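Local coordinates for protein peruvianin-I (Thevetia peruviana, PDB 6ORM) that probably acts as a cysteine peptidase of the plant's latex, although it is a germin-like protein with a cupin domain, at residues A[8-16]-A[26-37]; A[70-81]-A[143-154]. All blocks are in the same frame, centred on the assembly; numbering follows the deposited sequence.

Contact 1 of 2, residues A[8-16]-A[26-37]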
# COMPACT_ATOMS: atom_id res chain seq x y z
N GLN A 8 -10.52 -6.85 -8.31
CA GLN A 8 -11.80 -7.11 -8.94
C GLN A 8 -12.88 -6.79 -7.90
O GLN A 8 -12.57 -6.43 -6.76
CB GLN A 8 -11.90 -8.55 -9.46
CG GLN A 8 -11.76 -9.64 -8.40
CD GLN A 8 -10.33 -9.79 -7.89
OE1 GLN A 8 -9.41 -10.04 -8.66
NE2 GLN A 8 -10.15 -9.62 -6.58
N ASP A 9 -14.14 -6.92 -8.31
CA ASP A 9 -15.25 -6.53 -7.43
C ASP A 9 -15.22 -7.31 -6.13
O ASP A 9 -15.23 -6.73 -5.03
CB ASP A 9 -16.58 -6.75 -8.14
CG ASP A 9 -16.81 -5.79 -9.28
OD1 ASP A 9 -15.96 -4.89 -9.49
OD2 ASP A 9 -17.84 -5.93 -9.97
N PHE A 10 -15.16 -8.64 -6.22
CA PHE A 10 -15.13 -9.48 -5.04
C PHE A 10 -14.41 -10.77 -5.39
O PHE A 10 -14.12 -11.05 -6.55
CB PHE A 10 -16.54 -9.76 -4.49
CG PHE A 10 -17.50 -10.25 -5.53
CD1 PHE A 10 -17.51 -11.58 -5.92
CD2 PHE A 10 -18.41 -9.38 -6.12
CE1 PHE A 10 -18.39 -12.04 -6.87
CE2 PHE A 10 -19.30 -9.83 -7.08
CZ PHE A 10 -19.29 -11.16 -7.45
N CYS A 11 -14.13 -11.56 -4.36
CA CYS A 11 -13.28 -12.73 -4.48
C CYS A 11 -13.51 -13.64 -3.28
O CYS A 11 -12.70 -13.65 -2.34
CB CYS A 11 -11.81 -12.30 -4.57
SG CYS A 11 -10.66 -13.54 -5.20
N LEU A 12 -14.62 -14.38 -3.28
CA LEU A 12 -15.02 -15.12 -2.09
C LEU A 12 -13.98 -16.18 -1.76
O LEU A 12 -13.59 -16.98 -2.62
CB LEU A 12 -16.37 -15.79 -2.31
CG LEU A 12 -17.50 -14.99 -2.95
CD1 LEU A 12 -18.74 -15.86 -3.04
CD2 LEU A 12 -17.79 -13.73 -2.17
N ALA A 13 -13.53 -16.18 -0.50
CA ALA A 13 -12.55 -17.15 -0.06
C ALA A 13 -13.03 -18.57 -0.32
O ALA A 13 -14.13 -18.96 0.09
CB ALA A 13 -12.25 -16.96 1.43
N ASP A 14 -12.22 -19.35 -1.02
CA ASP A 14 -12.43 -20.79 -1.15
C ASP A 14 -11.76 -21.44 0.05
O ASP A 14 -10.55 -21.69 0.04
CB ASP A 14 -11.87 -21.32 -2.47
CG ASP A 14 -12.11 -22.81 -2.65
OD1 ASP A 14 -12.72 -23.44 -1.76
OD2 ASP A 14 -11.69 -23.35 -3.69
N LEU A 15 -12.54 -21.71 1.10
CA LEU A 15 -11.98 -22.23 2.35
C LEU A 15 -11.59 -23.70 2.28
O LEU A 15 -10.89 -24.15 3.21
CB LEU A 15 -12.98 -22.01 3.48
CG LEU A 15 -13.34 -20.55 3.72
CD1 LEU A 15 -14.36 -20.44 4.84
CD2 LEU A 15 -12.09 -19.75 4.05
N ASN A 16 -12.03 -24.44 1.28
CA ASN A 16 -11.61 -25.83 1.15
C ASN A 16 -10.63 -26.03 0.00
O ASN A 16 -10.42 -27.16 -0.45
CB ASN A 16 -12.84 -26.73 1.00
CG ASN A 16 -13.65 -26.79 2.27
OD1 ASN A 16 -13.13 -27.15 3.33
ND2 ASN A 16 -14.93 -26.41 2.18
N CYS A 26 -9.82 -17.90 -4.42
CA CYS A 26 -11.22 -17.52 -4.50
C CYS A 26 -12.03 -18.56 -5.26
O CYS A 26 -11.50 -19.32 -6.08
CB CYS A 26 -11.38 -16.16 -5.17
SG CYS A 26 -10.26 -14.89 -4.56
N ARG A 27 -13.32 -18.58 -4.97
CA ARG A 27 -14.28 -19.28 -5.81
C ARG A 27 -14.56 -18.46 -7.06
O ARG A 27 -14.28 -17.26 -7.12
CB ARG A 27 -15.57 -19.55 -5.03
CG ARG A 27 -15.32 -20.34 -3.76
CD ARG A 27 -16.61 -20.65 -3.05
NE ARG A 27 -16.55 -20.25 -1.65
CZ ARG A 27 -17.56 -19.69 -0.99
NH1 ARG A 27 -18.71 -19.46 -1.61
NH2 ARG A 27 -17.41 -19.35 0.28
N ASN A 28 -15.12 -19.12 -8.07
CA ASN A 28 -15.50 -18.48 -9.32
C ASN A 28 -16.50 -17.36 -9.04
O ASN A 28 -17.64 -17.64 -8.62
CB ASN A 28 -16.09 -19.52 -10.27
CG ASN A 28 -16.39 -18.95 -11.65
OD1 ASN A 28 -16.35 -17.74 -11.87
ND2 ASN A 28 -16.69 -19.84 -12.59
N PRO A 29 -16.13 -16.10 -9.27
CA PRO A 29 -17.05 -14.99 -8.96
C PRO A 29 -18.37 -15.07 -9.71
O PRO A 29 -19.37 -14.51 -9.23
CB PRO A 29 -16.25 -13.74 -9.36
CG PRO A 29 -14.84 -14.18 -9.53
CD PRO A 29 -14.87 -15.63 -9.87
N ALA A 30 -18.40 -15.74 -10.86
CA ALA A 30 -19.65 -15.92 -11.59
C ALA A 30 -20.65 -16.77 -10.82
O ALA A 30 -21.85 -16.71 -11.10
CB ALA A 30 -19.38 -16.54 -12.96
N LEU A 31 -20.18 -17.55 -9.85
CA LEU A 31 -21.04 -18.40 -9.04
C LEU A 31 -21.55 -17.71 -7.78
O LEU A 31 -22.40 -18.27 -7.08
CB LEU A 31 -20.30 -19.68 -8.65
CG LEU A 31 -19.86 -20.55 -9.83
CD1 LEU A 31 -19.20 -21.83 -9.35
CD2 LEU A 31 -21.03 -20.85 -10.75
N ALA A 32 -21.05 -16.51 -7.47
CA ALA A 32 -21.50 -15.79 -6.28
C ALA A 32 -22.97 -15.42 -6.40
O ALA A 32 -23.47 -15.10 -7.49
CB ALA A 32 -20.65 -14.54 -6.08
N THR A 33 -23.67 -15.48 -5.27
CA THR A 33 -25.07 -15.08 -5.18
C THR A 33 -25.24 -14.10 -4.04
O THR A 33 -24.30 -13.83 -3.28
CB THR A 33 -26.00 -16.29 -4.98
OG1 THR A 33 -25.80 -16.84 -3.68
CG2 THR A 33 -25.73 -17.37 -6.03
N SER A 34 -26.45 -13.54 -3.92
CA SER A 34 -26.74 -12.60 -2.85
C SER A 34 -26.42 -13.18 -1.47
O SER A 34 -25.93 -12.46 -0.59
CB SER A 34 -28.21 -12.17 -2.91
OG SER A 34 -28.48 -11.49 -4.13
N ASP A 35 -26.69 -14.47 -1.27
CA ASP A 35 -26.47 -15.10 0.03
C ASP A 35 -25.01 -15.05 0.46
O ASP A 35 -24.73 -15.14 1.66
CB ASP A 35 -26.93 -16.56 0.01
CG ASP A 35 -28.44 -16.70 -0.04
OD1 ASP A 35 -29.13 -15.82 0.51
OD2 ASP A 35 -28.93 -17.69 -0.62
N ASP A 36 -24.08 -14.92 -0.48
CA ASP A 36 -22.66 -14.92 -0.15
C ASP A 36 -22.20 -13.62 0.50
O ASP A 36 -21.09 -13.59 1.04
CB ASP A 36 -21.84 -15.17 -1.41
CG ASP A 36 -22.00 -16.57 -1.95
OD1 ASP A 36 -21.86 -17.53 -1.16
OD2 ASP A 36 -22.29 -16.72 -3.16
N PHE A 37 -23.02 -12.57 0.49
CA PHE A 37 -22.60 -11.27 0.98
C PHE A 37 -23.26 -10.90 2.29
O PHE A 37 -23.04 -9.79 2.80
CB PHE A 37 -22.84 -10.22 -0.10
CG PHE A 37 -22.05 -10.47 -1.35
CD1 PHE A 37 -20.74 -10.03 -1.46
CD2 PHE A 37 -22.60 -11.18 -2.41
CE1 PHE A 37 -20.01 -10.27 -2.60
CE2 PHE A 37 -21.87 -11.43 -3.55
CZ PHE A 37 -20.57 -10.97 -3.65
O HOH W 1 -15.67 -15.05 -5.84
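F10 and F37 meet in a T-shaped pair: CZ of F37 points down onto one face of the F10 ring, over its centre, with the ring centroids 4.9 Å apart and the planes at 76°. F10 carries its CG between the backbone N and the carbonyl carbon (chi1 51°), which turns the ring toward 26-37. There its CE1 corner finds the methyl of A32, CE1 to CB 3.5 Å, while the carbonyl oxygen of P29 lies at the ring edge. L12 continues the apolar patch, with CD1 against A32 CB and the CB and CG of D36, and CD2 beside F37.

The covalent tie is the disulfide C11-C26. Its SG-SG separation in the model, 1.5 Å, is too short for a real bond of this kind, so its detailed geometry is doubtful. Such an N-terminal disulfide is a familiar feature of germin-like proteins; here it joins two parts of the extension that precedes strand 38-39, a region with no long helix or strand.

Hydrogen bonds run alongside it. R27 N gives a fairly straight bond to L12 O (2.9 Å, 158°), and A13 and C26 form a single backbone bridge. Water 1 accepts from L12 N and donates to R27 O, linking the same two residues a second time. The R27 side chain, bent at chi3, folds back so that NE and NH2 both reach A13 O, each bond weak, while L12 CB lies over one face of the guanidinium.

Among the charges, D36 OD1 sits at the edge of that guanidinium, but its salt bridge to R27 NH1 is long, 3.7 Å. D36 OD2 is engaged by T33 N at 2.8 Å. Beyond F37, the rings of F108 and Y117 of the second subunit continue the aromatic packing.

Contact 2 of 2, residues A[70-81]-A[143-154]. With NAG (2-acetamido-2-deoxy-beta-D-glucopyranose), chain E.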
# COMPACT_ATOMS: atom_id res chain seq x y z
N LEU A 70 -11.20 -7.61 0.81
CA LEU A 70 -11.95 -6.37 1.00
C LEU A 70 -11.55 -5.60 2.26
O LEU A 70 -12.11 -4.53 2.51
CB LEU A 70 -13.45 -6.66 1.01
CG LEU A 70 -13.97 -7.25 -0.31
CD1 LEU A 70 -15.49 -7.34 -0.32
CD2 LEU A 70 -13.47 -6.44 -1.51
N GLY A 71 -10.60 -6.12 3.04
CA GLY A 71 -9.89 -5.30 4.00
C GLY A 71 -10.57 -5.01 5.32
O GLY A 71 -10.16 -4.08 6.02
N LEU A 72 -11.59 -5.78 5.71
CA LEU A 72 -12.34 -5.47 6.92
C LEU A 72 -12.65 -6.73 7.72
O LEU A 72 -12.80 -7.82 7.17
CB LEU A 72 -13.64 -4.74 6.59
CG LEU A 72 -13.51 -3.25 6.29
CD1 LEU A 72 -14.82 -2.70 5.76
CD2 LEU A 72 -13.08 -2.49 7.54
N THR A 73 -12.77 -6.54 9.04
CA THR A 73 -13.17 -7.56 9.99
C THR A 73 -13.98 -6.88 11.08
O THR A 73 -13.70 -5.74 11.45
CB THR A 73 -11.95 -8.29 10.60
OG1 THR A 73 -11.46 -9.27 9.69
CG2 THR A 73 -12.29 -8.97 11.93
N ILE A 74 -15.00 -7.58 11.60
CA ILE A 74 -15.67 -7.16 12.82
C ILE A 74 -15.76 -8.36 13.76
O ILE A 74 -16.13 -9.46 13.33
CB ILE A 74 -17.06 -6.55 12.55
CG1 ILE A 74 -17.65 -5.95 13.83
CG2 ILE A 74 -18.01 -7.55 11.92
CD1 ILE A 74 -18.87 -5.08 13.60
N ASN A 75 -15.38 -8.16 15.02
CA ASN A 75 -15.47 -9.18 16.04
C ASN A 75 -16.39 -8.70 17.15
O ASN A 75 -16.34 -7.53 17.55
CB ASN A 75 -14.09 -9.51 16.62
CG ASN A 75 -13.15 -10.12 15.60
OD1 ASN A 75 -13.57 -10.85 14.71
ND2 ASN A 75 -11.86 -9.82 15.73
N ARG A 76 -17.23 -9.60 17.66
CA ARG A 76 -18.07 -9.31 18.82
C ARG A 76 -17.41 -9.90 20.06
O ARG A 76 -17.05 -11.08 20.08
CB ARG A 76 -19.48 -9.88 18.66
CG ARG A 76 -20.39 -9.56 19.84
CD ARG A 76 -21.70 -10.33 19.79
NE ARG A 76 -21.50 -11.77 19.90
CZ ARG A 76 -22.38 -12.68 19.50
NH1 ARG A 76 -23.55 -12.31 18.99
NH2 ARG A 76 -22.11 -13.97 19.64
N CYS A 77 -17.28 -9.07 21.09
CA CYS A 77 -16.69 -9.50 22.36
C CYS A 77 -17.73 -9.33 23.45
O CYS A 77 -18.31 -8.25 23.61
CB CYS A 77 -15.43 -8.69 22.68
SG CYS A 77 -14.09 -8.80 21.46
N VAL A 78 -17.97 -10.39 24.22
CA VAL A 78 -18.87 -10.37 25.36
C VAL A 78 -18.06 -10.73 26.60
O VAL A 78 -17.33 -11.73 26.60
CB VAL A 78 -20.06 -11.32 25.17
CG1 VAL A 78 -20.95 -11.33 26.40
CG2 VAL A 78 -20.85 -10.93 23.93
N LEU A 79 -18.19 -9.92 27.64
CA LEU A 79 -17.48 -10.12 28.90
C LEU A 79 -18.49 -10.42 29.99
O LEU A 79 -19.41 -9.62 30.22
CB LEU A 79 -16.65 -8.89 29.26
CG LEU A 79 -15.39 -8.60 28.44
CD1 LEU A 79 -14.83 -7.23 28.78
CD2 LEU A 79 -14.35 -9.69 28.66
N LEU A 80 -18.33 -11.56 30.65
CA LEU A 80 -19.09 -11.85 31.85
C LEU A 80 -18.76 -10.82 32.93
O LEU A 80 -17.77 -10.10 32.82
CB LEU A 80 -18.78 -13.26 32.35
CG LEU A 80 -19.17 -14.40 31.41
CD1 LEU A 80 -18.61 -15.72 31.92
CD2 LEU A 80 -20.68 -14.48 31.27
N PRO A 81 -19.60 -10.71 33.96
CA PRO A 81 -19.22 -9.88 35.12
C PRO A 81 -17.85 -10.28 35.64
O PRO A 81 -17.53 -11.47 35.74
CB PRO A 81 -20.33 -10.17 36.13
CG PRO A 81 -21.51 -10.52 35.29
CD PRO A 81 -20.97 -11.25 34.09
N GLY A 143 -23.85 -6.98 34.94
CA GLY A 143 -24.15 -7.94 33.90
C GLY A 143 -23.03 -8.06 32.87
O GLY A 143 -21.86 -7.75 33.12
N ASN A 144 -23.42 -8.52 31.68
CA ASN A 144 -22.48 -8.70 30.59
C ASN A 144 -22.16 -7.36 29.93
O ASN A 144 -23.01 -6.48 29.82
CB ASN A 144 -23.04 -9.64 29.52
CG ASN A 144 -23.18 -11.07 30.00
OD1 ASN A 144 -22.61 -11.47 31.01
ND2 ASN A 144 -23.95 -11.84 29.24
N ALA A 145 -20.92 -7.24 29.46
CA ALA A 145 -20.51 -6.14 28.61
C ALA A 145 -20.33 -6.66 27.19
O ALA A 145 -19.73 -7.72 26.99
CB ALA A 145 -19.21 -5.51 29.12
N THR A 146 -20.86 -5.93 26.21
CA THR A 146 -20.71 -6.28 24.81
C THR A 146 -20.09 -5.12 24.06
O THR A 146 -20.51 -3.97 24.23
CB THR A 146 -22.06 -6.65 24.18
OG1 THR A 146 -22.64 -7.75 24.89
CG2 THR A 146 -21.88 -7.04 22.71
N PHE A 147 -19.08 -5.41 23.24
CA PHE A 147 -18.53 -4.41 22.33
C PHE A 147 -18.11 -5.08 21.03
O PHE A 147 -17.83 -6.28 21.00
CB PHE A 147 -17.35 -3.65 22.96
CG PHE A 147 -16.20 -4.51 23.39
CD1 PHE A 147 -16.20 -5.13 24.63
CD2 PHE A 147 -15.09 -4.67 22.57
CE1 PHE A 147 -15.14 -5.91 25.03
CE2 PHE A 147 -14.02 -5.45 22.97
CZ PHE A 147 -14.04 -6.06 24.21
N TYR A 148 -18.09 -4.29 19.97
CA TYR A 148 -17.70 -4.75 18.64
C TYR A 148 -16.41 -4.05 18.23
O TYR A 148 -16.29 -2.83 18.38
CB TYR A 148 -18.81 -4.46 17.62
CG TYR A 148 -20.07 -5.24 17.89
CD1 TYR A 148 -20.97 -4.82 18.85
CD2 TYR A 148 -20.35 -6.41 17.19
CE1 TYR A 148 -22.12 -5.54 19.11
CE2 TYR A 148 -21.49 -7.13 17.43
CZ TYR A 148 -22.38 -6.69 18.39
OH TYR A 148 -23.53 -7.41 18.64
N ALA A 149 -15.46 -4.83 17.74
CA ALA A 149 -14.20 -4.31 17.23
C ALA A 149 -14.22 -4.35 15.71
O ALA A 149 -14.35 -5.42 15.11
CB ALA A 149 -13.02 -5.12 17.78
N SER A 150 -14.13 -3.17 15.09
CA SER A 150 -13.94 -3.07 13.65
C SER A 150 -12.45 -2.93 13.37
O SER A 150 -11.78 -2.07 13.95
CB SER A 150 -14.71 -1.88 13.08
OG SER A 150 -16.11 -2.04 13.22
N LEU A 151 -11.92 -3.79 12.50
CA LEU A 151 -10.50 -3.82 12.19
C LEU A 151 -10.28 -3.73 10.69
O LEU A 151 -11.02 -4.33 9.91
CB LEU A 151 -9.83 -5.08 12.76
CG LEU A 151 -10.01 -5.28 14.27
CD1 LEU A 151 -11.06 -6.34 14.57
CD2 LEU A 151 -8.68 -5.63 14.94
N ASN A 152 -9.24 -2.99 10.29
CA ASN A 152 -8.96 -2.77 8.87
C ASN A 152 -8.02 -3.85 8.32
O ASN A 152 -6.94 -3.59 7.79
CB ASN A 152 -8.39 -1.37 8.65
CG ASN A 152 -7.10 -1.13 9.41
OD1 ASN A 152 -6.89 -1.67 10.50
ND2 ASN A 152 -6.22 -0.31 8.84
N SER A 153 -8.46 -5.10 8.48
CA SER A 153 -7.84 -6.23 7.81
C SER A 153 -8.85 -7.36 7.76
O SER A 153 -9.70 -7.48 8.64
CB SER A 153 -6.56 -6.69 8.53
OG SER A 153 -6.02 -7.85 7.91
N GLN A 154 -8.76 -8.17 6.71
CA GLN A 154 -9.59 -9.37 6.65
C GLN A 154 -9.15 -10.43 7.65
O GLN A 154 -9.91 -11.38 7.90
CB GLN A 154 -9.59 -9.96 5.24
CG GLN A 154 -8.31 -10.67 4.88
CD GLN A 154 -8.35 -11.27 3.49
OE1 GLN A 154 -8.56 -10.57 2.50
NE2 GLN A 154 -8.15 -12.58 3.42
C1 NAG E . -24.24 -13.23 29.47
C2 NAG E . -25.61 -13.41 30.12
C3 NAG E . -25.94 -14.90 30.25
C4 NAG E . -25.83 -15.59 28.90
C5 NAG E . -24.45 -15.31 28.28
C6 NAG E . -24.33 -15.82 26.87
C7 NAG E . -26.53 -11.72 31.63
C8 NAG E . -26.48 -11.13 33.01
N2 NAG E . -25.69 -12.73 31.40
O3 NAG E . -27.26 -15.07 30.78
O4 NAG E . -26.01 -16.99 29.06
O5 NAG E . -24.22 -13.90 28.22
O6 NAG E . -25.12 -15.04 25.98
O7 NAG E . -27.30 -11.31 30.77
O HOH W 2 -8.43 -8.00 2.46
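C77 sits on F147: its CB lies over one face of the ring, offset toward the rim, 3.6 Å from the F147 centroid in a CH-pi contact, and C77 SG lies obliquely, 4.3 Å from that centroid. F147 has CG between its backbone N and carbonyl carbon (chi1 59°), which folds the ring back over the neighbouring strand. L79 CD1 meets the ring edge at F147 CE1, 4.0 Å away, and L79 CB packs against A145 CB. With an alanine in place of F147, C77 CB would probably lose the ring face it rests on and L79 CD1 the edge it meets, leaving a gap between them. This face, which also carries N75 and L151, turns inward, with F147 reaching V97, I104 and T137 of other strands, as expected of the interior of a cupin beta-barrel.

On the reverse face Y148 lies alongside the aliphatic part of R76, Y148 CE2 to R76 CG 3.6 Å. The R76 guanidinium itself goes to Q44 O and T57 OG1, and S150 OG is hydrogen-bonded to S150 OG of the second subunit.

The backbones of 73-79 and 145-151 run antiparallel, their axes at 161°. T73, N75, C77 and L79 each exchange two N-H...O bonds with L151, A149, F147 and A145. At the end where 73-79 begins, T73 OG1 donates to S153 O, just past strand 145-151, at 2.7 Å and on a lone pair; Q154 OE1 accepts from T69 N and from water 2, which takes a weak bond from G71 N. At the other end N144 ND2 is bonded to C1 of an N-acetylglucosamine, 1.4 Å. This chemistry implies a largely apolar inner face, a mixed outer face partly taken up by the second subunit, and a sugar anchored where the pairing ends.

From the N terminus, contact 1 comes first: 8-16 is joined to 26-37, closing a short loop of nine residues within the extension ahead of strand 38-39. The chain then forms strand 54-57 before contact 2 opens at 70-81. That contact closes only after 61 more residues, which include strands of all three sheets, when 143-154 returns beside 70-81 in the five-stranded sheet. The two loops therefore follow in series, neither nested nor crossed. Their centres lie about 24 Å apart, yet they touch where D9 O packs on L70 CD2 (4.0 Å), so the extension rests against the start of 70-81. Both contacts reach the second subunit.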